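Local coordinates for putative NADPH-dependent oxidoreductase (Desulfitobacterium hafniense DCB-2, PDB 3DB2), which probably catalyses NAD(P)H-dependent oxidation or reduction of a small-molecule substrate, as a two-domain member of the GFO/IDH/MocA family, at residues E81-C86 with I93-P98; C122-R127 with E325-N330; S126-A131 with L303-E308; A172-P175 with T180-G183; H185-L190 with A332-A337. All blocks are in the same frame, centred on the assembly; numbering follows the deposited sequence. Where two conformers were deposited one is given.

Interaction 1 of 5, residues E81-C86 with I93-P98; sequences EVIEQC and IYVEKP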
# COMPACT_ATOMS: atom_id res chain seq x y z
N GLU C 81 0.26 -29.74 -20.32
CA GLU C 81 0.12 -31.05 -20.96
C GLU C 81 -1.09 -31.79 -20.43
O GLU C 81 -1.74 -32.59 -21.12
CB GLU C 81 1.41 -31.87 -20.75
CG GLU C 81 1.70 -32.15 -19.30
CD GLU C 81 3.03 -32.84 -19.08
OE1 GLU C 81 4.01 -32.11 -18.83
OE2 GLU C 81 3.07 -34.09 -19.16
N VAL C 82 -1.47 -31.58 -19.16
CA VAL C 82 -2.63 -32.33 -18.68
C VAL C 82 -3.90 -31.79 -19.31
O VAL C 82 -4.77 -32.55 -19.77
CB VAL C 82 -2.71 -32.28 -17.16
CG1 VAL C 82 -3.99 -32.93 -16.69
CG2 VAL C 82 -1.50 -32.96 -16.54
N ILE C 83 -4.03 -30.47 -19.36
CA ILE C 83 -5.16 -29.85 -20.07
C ILE C 83 -5.19 -30.28 -21.52
O ILE C 83 -6.25 -30.61 -22.09
CB ILE C 83 -5.12 -28.31 -19.95
CG1 ILE C 83 -5.28 -27.80 -18.52
CG2 ILE C 83 -6.16 -27.67 -20.85
CD1 ILE C 83 -4.77 -26.36 -18.29
N GLU C 84 -4.06 -30.33 -22.19
CA GLU C 84 -4.08 -30.71 -23.61
C GLU C 84 -4.61 -32.14 -23.77
O GLU C 84 -5.48 -32.36 -24.61
CB GLU C 84 -2.70 -30.55 -24.22
CG GLU C 84 -2.22 -29.16 -24.55
CD GLU C 84 -0.75 -29.05 -24.86
OE1 GLU C 84 0.04 -29.92 -24.44
OE2 GLU C 84 -0.34 -28.10 -25.57
N GLN C 85 -4.11 -33.07 -22.96
CA GLN C 85 -4.59 -34.44 -23.05
C GLN C 85 -6.06 -34.54 -22.74
O GLN C 85 -6.84 -35.23 -23.43
CB GLN C 85 -3.77 -35.35 -22.13
CG GLN C 85 -3.97 -36.83 -22.50
CD GLN C 85 -3.34 -37.82 -21.57
OE1 GLN C 85 -2.68 -37.50 -20.58
NE2 GLN C 85 -3.51 -39.10 -21.87
N CYS C 86 -6.55 -33.84 -21.71
CA CYS C 86 -7.98 -33.96 -21.39
C CYS C 86 -8.86 -33.27 -22.41
O CYS C 86 -9.87 -33.79 -22.85
CB CYS C 86 -8.26 -33.39 -20.00
SG CYS C 86 -7.39 -34.25 -18.69
N ILE C 93 -12.82 -28.42 -18.75
CA ILE C 93 -11.65 -28.25 -17.94
C ILE C 93 -11.90 -27.30 -16.77
O ILE C 93 -12.29 -26.15 -16.99
CB ILE C 93 -10.48 -27.68 -18.76
CG1 ILE C 93 -10.06 -28.48 -20.00
CG2 ILE C 93 -9.30 -27.43 -17.84
CD1 ILE C 93 -9.46 -29.83 -19.68
N TYR C 94 -11.65 -27.77 -15.57
CA TYR C 94 -11.37 -26.94 -14.40
C TYR C 94 -9.87 -27.13 -14.11
O TYR C 94 -9.37 -28.25 -13.95
CB TYR C 94 -12.32 -27.21 -13.22
CG TYR C 94 -11.94 -26.36 -12.02
CD1 TYR C 94 -11.00 -26.78 -11.09
CD2 TYR C 94 -12.52 -25.12 -11.84
CE1 TYR C 94 -10.63 -26.04 -10.00
CE2 TYR C 94 -12.16 -24.34 -10.74
CZ TYR C 94 -11.23 -24.81 -9.84
OH TYR C 94 -10.84 -24.07 -8.75
N VAL C 95 -9.15 -26.02 -14.00
CA VAL C 95 -7.77 -26.04 -13.56
C VAL C 95 -7.58 -25.00 -12.45
O VAL C 95 -8.16 -23.91 -12.44
CB VAL C 95 -6.75 -25.88 -14.69
CG1 VAL C 95 -6.76 -24.52 -15.32
CG2 VAL C 95 -5.33 -26.20 -14.20
N GLU C 96 -6.78 -25.37 -11.45
CA GLU C 96 -6.51 -24.46 -10.35
C GLU C 96 -5.65 -23.32 -10.87
O GLU C 96 -4.96 -23.39 -11.88
CB GLU C 96 -5.72 -25.08 -9.20
CG GLU C 96 -6.59 -25.35 -7.99
CD GLU C 96 -7.28 -24.10 -7.50
OE1 GLU C 96 -6.88 -22.95 -7.79
OE2 GLU C 96 -8.29 -24.30 -6.79
N LYS C 97 -5.69 -22.22 -10.12
CA LYS C 97 -4.93 -21.05 -10.46
C LYS C 97 -3.39 -21.18 -10.32
O LYS C 97 -3.11 -22.03 -9.40
CB LYS C 97 -5.27 -19.78 -9.70
CG LYS C 97 -5.67 -19.95 -8.27
CD LYS C 97 -4.66 -20.61 -7.36
CE LYS C 97 -3.48 -19.68 -7.09
NZ LYS C 97 -3.02 -19.93 -5.68
N PRO C 98 -2.33 -20.58 -10.91
CA PRO C 98 -2.01 -19.67 -12.09
C PRO C 98 -2.42 -20.71 -13.14
O PRO C 98 -2.21 -21.90 -12.84
CB PRO C 98 -0.59 -19.28 -11.99
CG PRO C 98 0.02 -20.40 -11.22
CD PRO C 98 -1.02 -20.89 -10.27
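Ile83 lays its two branches over the side chains of Ile93 and Val95, which rise from strand 92-96 toward the helix. Its CG2 sits 4.1 Å from CG1 of Ile93, the two isoleucines crossing at a slant, while its longer branch carries CD1 onto Val95 at about a right angle, 4.0 Å from Val95 CG1 and nearly as close to CG2. The first torsion (chi1 -64°) sets CG2 opposite the backbone N and over Ile93, while the CG1 branch brushes Ile93 CG2 before its CD1 reaches Val95. One turn on, CB of Cys86 meets CD1 of Ile93 at 3.8 Å. These contacts join the helix and the second strand of a beta-alpha-beta crossover, strand 69-72, helix 79-88 and strand 92-96, in the Rossmann fold. Segments 81-86 and 93-96 run nearly antiparallel (172°), their axes 9.8 Å apart at closest approach, as expected when a helix returns the chain to start a parallel neighbour. The four touching residues are all buried, and the contact between them is wholly apolar. Ile72 of strand 69-72 also touches Ile83, and helix 103-116 reaches the same layer through Ile109 on Ile83 and Ile113 on Ile93.

Interaction 2 of 5, residues C122-R127 with E325-N330; sequences CGHSSR and EASLRN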
# COMPACT_ATOMS: atom_id res chain seq x y z
N CYS C 122 -10.22 -21.35 -15.12
CA CYS C 122 -9.02 -21.36 -14.28
C CYS C 122 -9.43 -20.75 -12.94
O CYS C 122 -9.76 -19.57 -12.87
CB CYS C 122 -7.88 -20.60 -14.94
SG CYS C 122 -6.40 -20.60 -13.90
N GLY C 123 -9.50 -21.50 -11.87
CA GLY C 123 -10.08 -21.17 -10.62
C GLY C 123 -9.31 -20.19 -9.77
O GLY C 123 -8.50 -20.59 -8.95
N HIS C 124 -9.61 -18.91 -9.91
CA HIS C 124 -9.29 -17.82 -8.98
C HIS C 124 -10.55 -17.52 -8.16
O HIS C 124 -11.42 -16.79 -8.61
CB HIS C 124 -8.86 -16.57 -9.73
CG HIS C 124 -7.84 -16.77 -10.79
ND1 HIS C 124 -8.04 -17.47 -11.95
CD2 HIS C 124 -6.57 -16.32 -10.84
CE1 HIS C 124 -6.95 -17.46 -12.67
NE2 HIS C 124 -6.04 -16.76 -12.02
N SER C 125 -10.70 -18.11 -6.97
CA SER C 125 -12.04 -18.11 -6.37
C SER C 125 -12.29 -16.93 -5.46
O SER C 125 -13.42 -16.77 -5.04
CB SER C 125 -12.26 -19.42 -5.57
OG SER C 125 -11.46 -19.42 -4.40
N SER C 126 -11.26 -16.15 -5.13
CA SER C 126 -11.42 -14.99 -4.26
C SER C 126 -12.47 -14.00 -4.75
O SER C 126 -13.18 -13.37 -3.96
CB SER C 126 -10.05 -14.26 -4.08
OG SER C 126 -10.14 -13.35 -3.00
N ARG C 127 -12.55 -13.79 -6.07
CA ARG C 127 -13.48 -12.85 -6.66
C ARG C 127 -14.92 -13.31 -6.40
O ARG C 127 -15.81 -12.47 -6.49
CB ARG C 127 -13.30 -12.65 -8.17
CG ARG C 127 -13.50 -13.84 -9.06
CD ARG C 127 -13.78 -13.43 -10.48
NE ARG C 127 -12.56 -13.09 -11.23
CZ ARG C 127 -12.65 -12.56 -12.45
NH1 ARG C 127 -13.82 -12.33 -13.00
NH2 ARG C 127 -11.58 -12.23 -13.17
N GLU C 325 -7.76 -16.56 -21.67
CA GLU C 325 -7.21 -15.24 -21.96
C GLU C 325 -7.06 -14.41 -20.68
O GLU C 325 -6.01 -13.84 -20.40
CB GLU C 325 -8.14 -14.52 -22.92
CG GLU C 325 -7.53 -13.56 -23.91
CD GLU C 325 -8.64 -13.11 -24.86
OE1 GLU C 325 -9.49 -12.30 -24.43
OE2 GLU C 325 -8.63 -13.60 -26.01
N ALA C 326 -8.13 -14.35 -19.92
CA ALA C 326 -8.22 -13.64 -18.67
C ALA C 326 -7.17 -14.19 -17.71
O ALA C 326 -6.45 -13.44 -17.07
CB ALA C 326 -9.62 -13.70 -18.11
N SER C 327 -7.08 -15.51 -17.62
CA SER C 327 -6.09 -16.12 -16.72
C SER C 327 -4.68 -15.75 -17.14
O SER C 327 -3.82 -15.44 -16.30
CB SER C 327 -6.23 -17.64 -16.69
OG SER C 327 -7.56 -18.00 -16.34
N LEU C 328 -4.47 -15.78 -18.46
CA LEU C 328 -3.18 -15.43 -19.05
C LEU C 328 -2.88 -13.98 -18.66
O LEU C 328 -1.72 -13.68 -18.38
CB LEU C 328 -3.20 -15.65 -20.56
CG LEU C 328 -1.88 -15.52 -21.33
CD1 LEU C 328 -1.93 -16.36 -22.59
CD2 LEU C 328 -1.55 -14.09 -21.68
N ARG C 329 -3.87 -13.09 -18.64
CA ARG C 329 -3.60 -11.71 -18.29
C ARG C 329 -3.11 -11.61 -16.84
O ARG C 329 -2.28 -10.76 -16.54
CB ARG C 329 -4.82 -10.82 -18.44
CG ARG C 329 -4.91 -10.04 -19.74
CD ARG C 329 -5.78 -8.80 -19.58
NE ARG C 329 -5.24 -7.61 -20.23
CZ ARG C 329 -4.44 -6.70 -19.70
NH1 ARG C 329 -4.00 -6.80 -18.45
NH2 ARG C 329 -4.06 -5.68 -20.46
N ASN C 330 -3.62 -12.48 -15.98
CA ASN C 330 -3.15 -12.48 -14.59
C ASN C 330 -1.71 -12.92 -14.50
O ASN C 330 -0.85 -12.35 -13.80
CB ASN C 330 -4.05 -13.38 -13.72
CG ASN C 330 -5.45 -12.84 -13.54
OD1 ASN C 330 -5.65 -11.64 -13.73
ND2 ASN C 330 -6.36 -13.73 -13.15
O HOH W 1 -3.80 -17.42 -13.88
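The imidazole of His124 has ND2 of Asn330 over one face, with a water and Ser327 OG at its edge. The amide nitrogen comes within 3.2 Å of His124 NE2, with ring and amide planes turned 70° apart. The polar end of Asn330 is held elsewhere, its ND2 hydrogen-bonding to OD1 of Asp188. In the ring plane, the water lies 3.0 Å from His124 NE2 and donates to the backbone O of Ser327, thereby bridging the loop after strand 120-123 and the helix. On the ring's other nitrogen, ND1 donates to the carbonyl O of Cys122 at 2.9 Å, arriving 54° above the carbonyl plane; this bond within 122-127 helps fix the rotation of the ring. An alanine at His124 is likely to leave the bridging water without its imidazole partner and open a gap beneath the Asn330 amide. Beside the ring, Ser327 OG packs against CB of Cys122 at 3.0 Å, a tight approach; the hydroxyl is hydrogen-bonded to Gly323 O. With chi1 at 179°, the Cys122 sulfur swings opposite its backbone N and also lies alongside the serine, SG to OG 3.7 Å. The contact thus joins the last strand of the parallel Rossmann sheet, and the turn leaving it, to helix 324-343 near the C terminus, a junction that is probably between domains, consistent with the two-domain build of GFO/IDH/MocA oxidoreductases.

Interaction 3 of 5, residues S126-A131 with L303-E308; sequences SRRLGA and LRVEVE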
# COMPACT_ATOMS: atom_id res chain seq x y z
N SER C 126 -11.26 -16.15 -5.13
CA SER C 126 -11.42 -14.99 -4.26
C SER C 126 -12.47 -14.00 -4.75
O SER C 126 -13.18 -13.37 -3.96
CB SER C 126 -10.05 -14.26 -4.08
OG SER C 126 -10.14 -13.35 -3.00
N ARG C 127 -12.55 -13.79 -6.07
CA ARG C 127 -13.48 -12.85 -6.66
C ARG C 127 -14.92 -13.31 -6.40
O ARG C 127 -15.81 -12.47 -6.49
CB ARG C 127 -13.30 -12.65 -8.17
CG ARG C 127 -13.50 -13.84 -9.06
CD ARG C 127 -13.78 -13.43 -10.48
NE ARG C 127 -12.56 -13.09 -11.23
CZ ARG C 127 -12.65 -12.56 -12.45
NH1 ARG C 127 -13.82 -12.33 -13.00
NH2 ARG C 127 -11.58 -12.23 -13.17
N ARG C 128 -15.10 -14.58 -6.07
CA ARG C 128 -16.41 -15.13 -5.82
C ARG C 128 -16.91 -14.88 -4.40
O ARG C 128 -18.12 -15.02 -4.13
CB ARG C 128 -16.41 -16.64 -6.06
CG ARG C 128 -15.71 -17.10 -7.32
CD ARG C 128 -16.46 -18.20 -8.02
NE ARG C 128 -16.01 -18.27 -9.40
CZ ARG C 128 -16.64 -18.17 -10.54
NH1 ARG C 128 -17.93 -17.96 -10.59
NH2 ARG C 128 -15.96 -18.28 -11.67
N LEU C 129 -16.01 -14.53 -3.48
CA LEU C 129 -16.41 -14.27 -2.11
C LEU C 129 -17.52 -13.22 -2.07
O LEU C 129 -17.51 -12.35 -2.94
CB LEU C 129 -15.22 -13.81 -1.29
CG LEU C 129 -14.18 -14.89 -0.93
CD1 LEU C 129 -12.94 -14.28 -0.33
CD2 LEU C 129 -14.80 -15.89 0.05
N GLY C 130 -18.43 -13.32 -1.10
CA GLY C 130 -19.53 -12.35 -1.04
C GLY C 130 -18.94 -10.95 -0.87
O GLY C 130 -19.48 -9.98 -1.37
N ALA C 131 -17.81 -10.85 -0.17
CA ALA C 131 -17.20 -9.53 0.03
C ALA C 131 -16.71 -8.96 -1.29
O ALA C 131 -16.93 -7.78 -1.52
CB ALA C 131 -16.07 -9.62 1.02
N LEU C 303 -15.32 -22.01 -3.26
CA LEU C 303 -14.71 -23.14 -3.98
C LEU C 303 -15.80 -23.97 -4.64
O LEU C 303 -15.70 -24.45 -5.77
CB LEU C 303 -13.87 -23.99 -3.01
CG LEU C 303 -12.74 -23.28 -2.29
CD1 LEU C 303 -11.99 -24.27 -1.41
CD2 LEU C 303 -11.80 -22.63 -3.29
N ARG C 304 -16.92 -24.15 -3.95
CA ARG C 304 -18.04 -24.90 -4.51
C ARG C 304 -18.65 -24.22 -5.73
O ARG C 304 -18.87 -24.84 -6.77
CB ARG C 304 -19.13 -25.08 -3.46
CG ARG C 304 -20.41 -25.70 -3.99
CD ARG C 304 -21.34 -26.05 -2.83
NE ARG C 304 -22.64 -26.50 -3.32
CZ ARG C 304 -23.68 -26.81 -2.55
NH1 ARG C 304 -23.64 -26.74 -1.24
NH2 ARG C 304 -24.81 -27.21 -3.11
N VAL C 305 -18.92 -22.92 -5.61
CA VAL C 305 -19.59 -22.23 -6.71
C VAL C 305 -18.71 -22.17 -7.96
O VAL C 305 -19.27 -22.15 -9.06
CB VAL C 305 -20.08 -20.81 -6.38
CG1 VAL C 305 -21.10 -20.87 -5.26
CG2 VAL C 305 -18.90 -19.90 -6.03
N GLU C 306 -17.40 -22.15 -7.83
CA GLU C 306 -16.58 -22.04 -9.05
C GLU C 306 -16.61 -23.31 -9.88
O GLU C 306 -16.64 -23.23 -11.11
CB GLU C 306 -15.17 -21.60 -8.70
CG GLU C 306 -14.14 -22.61 -8.27
CD GLU C 306 -12.76 -22.01 -8.01
OE1 GLU C 306 -12.33 -21.06 -8.69
OE2 GLU C 306 -12.06 -22.51 -7.10
N VAL C 307 -16.62 -24.48 -9.23
CA VAL C 307 -16.78 -25.75 -9.94
C VAL C 307 -18.18 -25.89 -10.52
O VAL C 307 -18.39 -26.31 -11.67
CB VAL C 307 -16.41 -26.93 -9.01
CG1 VAL C 307 -16.46 -28.26 -9.76
CG2 VAL C 307 -15.02 -26.70 -8.40
N GLU C 308 -19.20 -25.50 -9.76
CA GLU C 308 -20.59 -25.52 -10.18
C GLU C 308 -20.87 -24.67 -11.43
O GLU C 308 -21.75 -24.99 -12.23
CB GLU C 308 -21.55 -25.04 -9.08
CG GLU C 308 -21.78 -26.12 -8.02
CD GLU C 308 -22.66 -25.62 -6.89
OE1 GLU C 308 -22.82 -24.38 -6.72
OE2 GLU C 308 -23.21 -26.45 -6.15
O HOH W 2 -13.36 -18.61 -10.08
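Val305 is the first residue of 303-308 to meet the long side chain of Arg128: its CG2 packs 3.6 Å from CD of the arginine, the two side chains lying alongside and pointing opposite ways. Glu306, next in sequence, offers its backbone end rather than its carboxylate. CB lies 3.5 Å from Arg128 NE, and CA sits 3.8 Å above one face of the guanidinium, displaced from the middle of the group. The arginine chain bends at chi2 (-139°), which turns it along the helix surface and lets it cross the glutamate at about a right angle. The carboxylate connects by water: Arg128 NE donates to a water at 2.8 Å, lying in the guanidinium plane, and that water donates to Glu306 OE1 at 3.0 Å. The other carboxylate oxygen, OE2, is hydrogen-bonded to Tyr94 OH, and Arg128 NH2 forms a salt bridge with Glu309. Glu308, further on, pairs only within the helix, in a salt bridge to Arg304. Helix 302-316 is thus tied to the 3-10 segment that leads into helix 130-140. Arg128 NE and Glu306 OE1 stand 4.7 Å apart, so their opposite charges probably attract through the intervening water, while the aliphatic part of the arginine supplies the direct packing against the helix.

Interaction 4 of 5, residues A172-P175 with T180-G183; sequences ATAP and TQLG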
# COMPACT_ATOMS: atom_id res chain seq x y z
N ALA C 172 12.04 -20.33 -11.31
CA ALA C 172 11.30 -20.91 -12.43
C ALA C 172 9.96 -21.49 -12.01
O ALA C 172 8.96 -21.50 -12.73
CB ALA C 172 12.11 -22.02 -13.10
N THR C 173 9.86 -22.02 -10.78
CA THR C 173 8.61 -22.65 -10.35
C THR C 173 7.68 -21.68 -9.63
O THR C 173 6.46 -21.85 -9.58
CB THR C 173 9.06 -23.85 -9.49
OG1 THR C 173 9.87 -23.42 -8.39
CG2 THR C 173 9.97 -24.74 -10.34
N ALA C 174 8.28 -20.66 -9.02
CA ALA C 174 7.51 -19.66 -8.28
C ALA C 174 8.01 -18.27 -8.61
O ALA C 174 8.70 -17.58 -7.87
CB ALA C 174 7.58 -19.98 -6.79
N PRO C 175 7.71 -17.78 -9.80
CA PRO C 175 8.18 -16.45 -10.18
C PRO C 175 7.69 -15.36 -9.22
O PRO C 175 6.53 -15.23 -8.84
CB PRO C 175 7.59 -16.28 -11.58
CG PRO C 175 7.32 -17.66 -12.07
CD PRO C 175 6.92 -18.45 -10.85
N THR C 180 3.63 -15.05 -7.29
CA THR C 180 2.82 -16.09 -7.93
C THR C 180 1.82 -16.72 -6.99
O THR C 180 0.61 -16.66 -7.22
CB THR C 180 3.74 -17.19 -8.51
OG1 THR C 180 4.52 -16.65 -9.59
CG2 THR C 180 2.91 -18.31 -9.08
N GLN C 181 2.27 -17.33 -5.90
CA GLN C 181 1.45 -18.13 -5.02
C GLN C 181 0.36 -17.31 -4.34
O GLN C 181 -0.76 -17.80 -4.17
CB GLN C 181 2.28 -18.79 -3.90
CG GLN C 181 3.10 -20.00 -4.24
CD GLN C 181 2.86 -20.56 -5.63
OE1 GLN C 181 2.00 -21.42 -5.83
NE2 GLN C 181 3.65 -20.05 -6.58
N LEU C 182 0.71 -16.09 -3.94
CA LEU C 182 -0.20 -15.21 -3.22
C LEU C 182 -0.70 -14.15 -4.18
O LEU C 182 -1.90 -13.88 -4.26
CB LEU C 182 0.46 -14.55 -2.00
CG LEU C 182 1.11 -15.46 -0.96
CD1 LEU C 182 1.53 -14.67 0.29
CD2 LEU C 182 0.15 -16.58 -0.57
N GLY C 183 0.16 -13.50 -4.93
CA GLY C 183 -0.22 -12.34 -5.70
C GLY C 183 -1.25 -12.62 -6.77
O GLY C 183 -2.03 -11.73 -7.12
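The carbonyl O of Pro175 is gripped twice by Thr180. The hydroxyl OG1 donates to it at 2.6 Å, in the carbonyl plane and on a lone pair, with a C=O...donor angle of 126°. The backbone N of Thr180 adds a weak bond of 3.3 Å to the same oxygen, bent to 123° at the hydrogen. With chi1 at -67°, the hydroxyl stands beside its own backbone N, and both donors can therefore reach one acceptor. OG1 also nestles against the proline ring, 3.3 Å from Pro175 CD, as the two side chains cross at a slant. A valine in place of Thr180 would probably leave Pro175 O with the weak backbone bond as its remaining tie to this residue, freeing the loop to shift. Beyond this pair, the chain of Gln181 bends at chi2, bringing NE2 back to 3.9 Å from CB of Ala174, a van der Waals approach. On the loop side, Ala174 O accepts a hydrogen bond from Asn213 ND2. Val101 touches both Pro175 and Thr180. The contact joins a loop of the C-terminal domain to the short helix 178-181 that follows it. Since Thr180 is buried, the strong bond to Pro175 O settles its hydroxyl proton within the fold; between these two segments that bond is the strong polar link, the backbone bond beside it being weak.

Interaction 5 of 5, residues H185-L190 with A332-A337; sequences HQIDNL and AVVLAA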
# COMPACT_ATOMS: atom_id res chain seq x y z
N HIS C 185 -3.89 -14.21 -6.77
CA HIS C 185 -5.22 -14.02 -6.20
C HIS C 185 -5.63 -12.54 -6.25
O HIS C 185 -6.71 -12.20 -6.76
CB HIS C 185 -5.29 -14.44 -4.74
CG HIS C 185 -5.22 -15.90 -4.44
ND1 HIS C 185 -6.34 -16.68 -4.27
CD2 HIS C 185 -4.15 -16.71 -4.27
CE1 HIS C 185 -5.96 -17.91 -4.01
NE2 HIS C 185 -4.64 -17.95 -3.99
N GLN C 186 -4.72 -11.72 -5.72
CA GLN C 186 -5.00 -10.26 -5.71
C GLN C 186 -4.92 -9.64 -7.08
O GLN C 186 -5.72 -8.72 -7.40
CB GLN C 186 -4.07 -9.55 -4.72
CG GLN C 186 -4.35 -9.99 -3.27
CD GLN C 186 -5.59 -9.35 -2.67
OE1 GLN C 186 -6.63 -9.13 -3.28
NE2 GLN C 186 -5.48 -9.09 -1.38
N ILE C 187 -4.02 -10.09 -7.96
CA ILE C 187 -4.03 -9.66 -9.35
C ILE C 187 -5.36 -9.92 -10.03
O ILE C 187 -5.93 -9.08 -10.76
CB ILE C 187 -2.88 -10.31 -10.13
CG1 ILE C 187 -1.55 -9.82 -9.53
CG2 ILE C 187 -2.99 -10.07 -11.62
CD1 ILE C 187 -0.36 -10.55 -10.09
N ASP C 188 -5.93 -11.10 -9.81
CA ASP C 188 -7.26 -11.39 -10.34
C ASP C 188 -8.30 -10.48 -9.67
O ASP C 188 -9.13 -9.94 -10.42
CB ASP C 188 -7.64 -12.86 -10.17
CG ASP C 188 -8.95 -13.11 -10.90
OD1 ASP C 188 -8.94 -13.09 -12.16
OD2 ASP C 188 -9.95 -13.29 -10.20
N ASN C 189 -8.24 -10.32 -8.35
CA ASN C 189 -9.19 -9.41 -7.72
C ASN C 189 -9.10 -8.02 -8.32
O ASN C 189 -10.13 -7.37 -8.54
CB ASN C 189 -8.98 -9.33 -6.20
CG ASN C 189 -9.44 -10.62 -5.54
OD1 ASN C 189 -10.24 -11.37 -6.10
ND2 ASN C 189 -8.92 -10.84 -4.33
N LEU C 190 -7.90 -7.53 -8.59
CA LEU C 190 -7.69 -6.17 -9.09
C LEU C 190 -8.26 -5.97 -10.49
O LEU C 190 -8.86 -4.95 -10.81
CB LEU C 190 -6.19 -5.85 -9.10
CG LEU C 190 -5.60 -5.58 -7.70
CD1 LEU C 190 -4.08 -5.60 -7.72
CD2 LEU C 190 -6.11 -4.24 -7.20
N ALA C 332 0.53 -12.67 -16.84
CA ALA C 332 1.29 -11.62 -17.50
C ALA C 332 1.66 -10.50 -16.53
O ALA C 332 2.74 -9.91 -16.63
CB ALA C 332 0.48 -11.06 -18.66
N VAL C 333 0.80 -10.18 -15.58
CA VAL C 333 1.17 -9.21 -14.54
C VAL C 333 2.38 -9.71 -13.76
O VAL C 333 3.33 -8.97 -13.48
CB VAL C 333 -0.03 -8.91 -13.63
CG1 VAL C 333 0.26 -7.98 -12.48
CG2 VAL C 333 -1.15 -8.26 -14.48
N VAL C 334 2.35 -11.00 -13.37
CA VAL C 334 3.45 -11.58 -12.62
C VAL C 334 4.71 -11.54 -13.47
O VAL C 334 5.77 -11.17 -12.96
CB VAL C 334 3.13 -13.01 -12.13
CG1 VAL C 334 4.34 -13.62 -11.43
CG2 VAL C 334 1.95 -13.03 -11.16
N LEU C 335 4.61 -11.90 -14.75
CA LEU C 335 5.83 -11.95 -15.57
C LEU C 335 6.37 -10.53 -15.80
O LEU C 335 7.59 -10.32 -15.82
CB LEU C 335 5.57 -12.69 -16.87
CG LEU C 335 5.09 -14.14 -16.76
CD1 LEU C 335 4.70 -14.69 -18.13
CD2 LEU C 335 6.14 -15.04 -16.11
N ALA C 336 5.46 -9.58 -15.92
CA ALA C 336 5.91 -8.19 -16.17
C ALA C 336 6.63 -7.66 -14.95
O ALA C 336 7.61 -6.92 -15.08
CB ALA C 336 4.70 -7.36 -16.55
N ALA C 337 6.11 -8.04 -13.77
CA ALA C 337 6.72 -7.64 -12.50
C ALA C 337 8.10 -8.24 -12.30
O ALA C 337 9.02 -7.56 -11.85
CB ALA C 337 5.81 -8.02 -11.33
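Apolar packing carries this contact, and Ile187 stands at its centre. Its CD1 touches CG1 of Val333 at 3.6 Å and CG2 of Val334 at the same distance, so one methyl group meets two successive valines of helix 324-343. Ile187 and Val333 reach toward each other tip to tip, whereas Val334 is crossed at about a right angle. The shorter branch joins in as well, with Ile187 CG2 3.8 Å from Val333 CB. Because CG1 of Ile187 runs on into an extended tail (chi2 172°), CD1 is carried across to the second helix. Polar bonds lie to the side, within helix 183-194: Asn189 ND2 donates to Gln186 OE1 at 3.0 Å, nearly straight at 167°. Asn189 ND2 also bonds to Ser126 OG, and Asp188 takes a salt bridge from Arg127. Helix 183-194 is thereby packed against helix 324-343 through side chains, and Leu179 and Thr180 of helix 178-181 also touch Val334. All three touching residues are buried and purely hydrocarbon where they meet, which implies that between 185-190 and 332-337 the attraction is through close fit and exclusion of water, without a directed bond.

Overall arrangement
From the N terminus, interaction 1 closes first, a short loop within the Rossmann domain, and is finished before the others open. Interactions 2 and 3 start from the same part of the chain, sharing Ser126 and Arg127, and close long loops onto helices 324-343 and 302-316. Interaction 4, a short closure in the C-terminal domain, is nested inside both. Interaction 5 follows it and crosses interactions 2 and 3, the loops they close being joined by polar side chains of 126-127 and 188-189. Strands 92-96 and 120-123 are sheet neighbours, linking interactions 1 and 2, while helix 324-343 serves both 2 and 5, connecting the Rossmann sheet with helix 183-194.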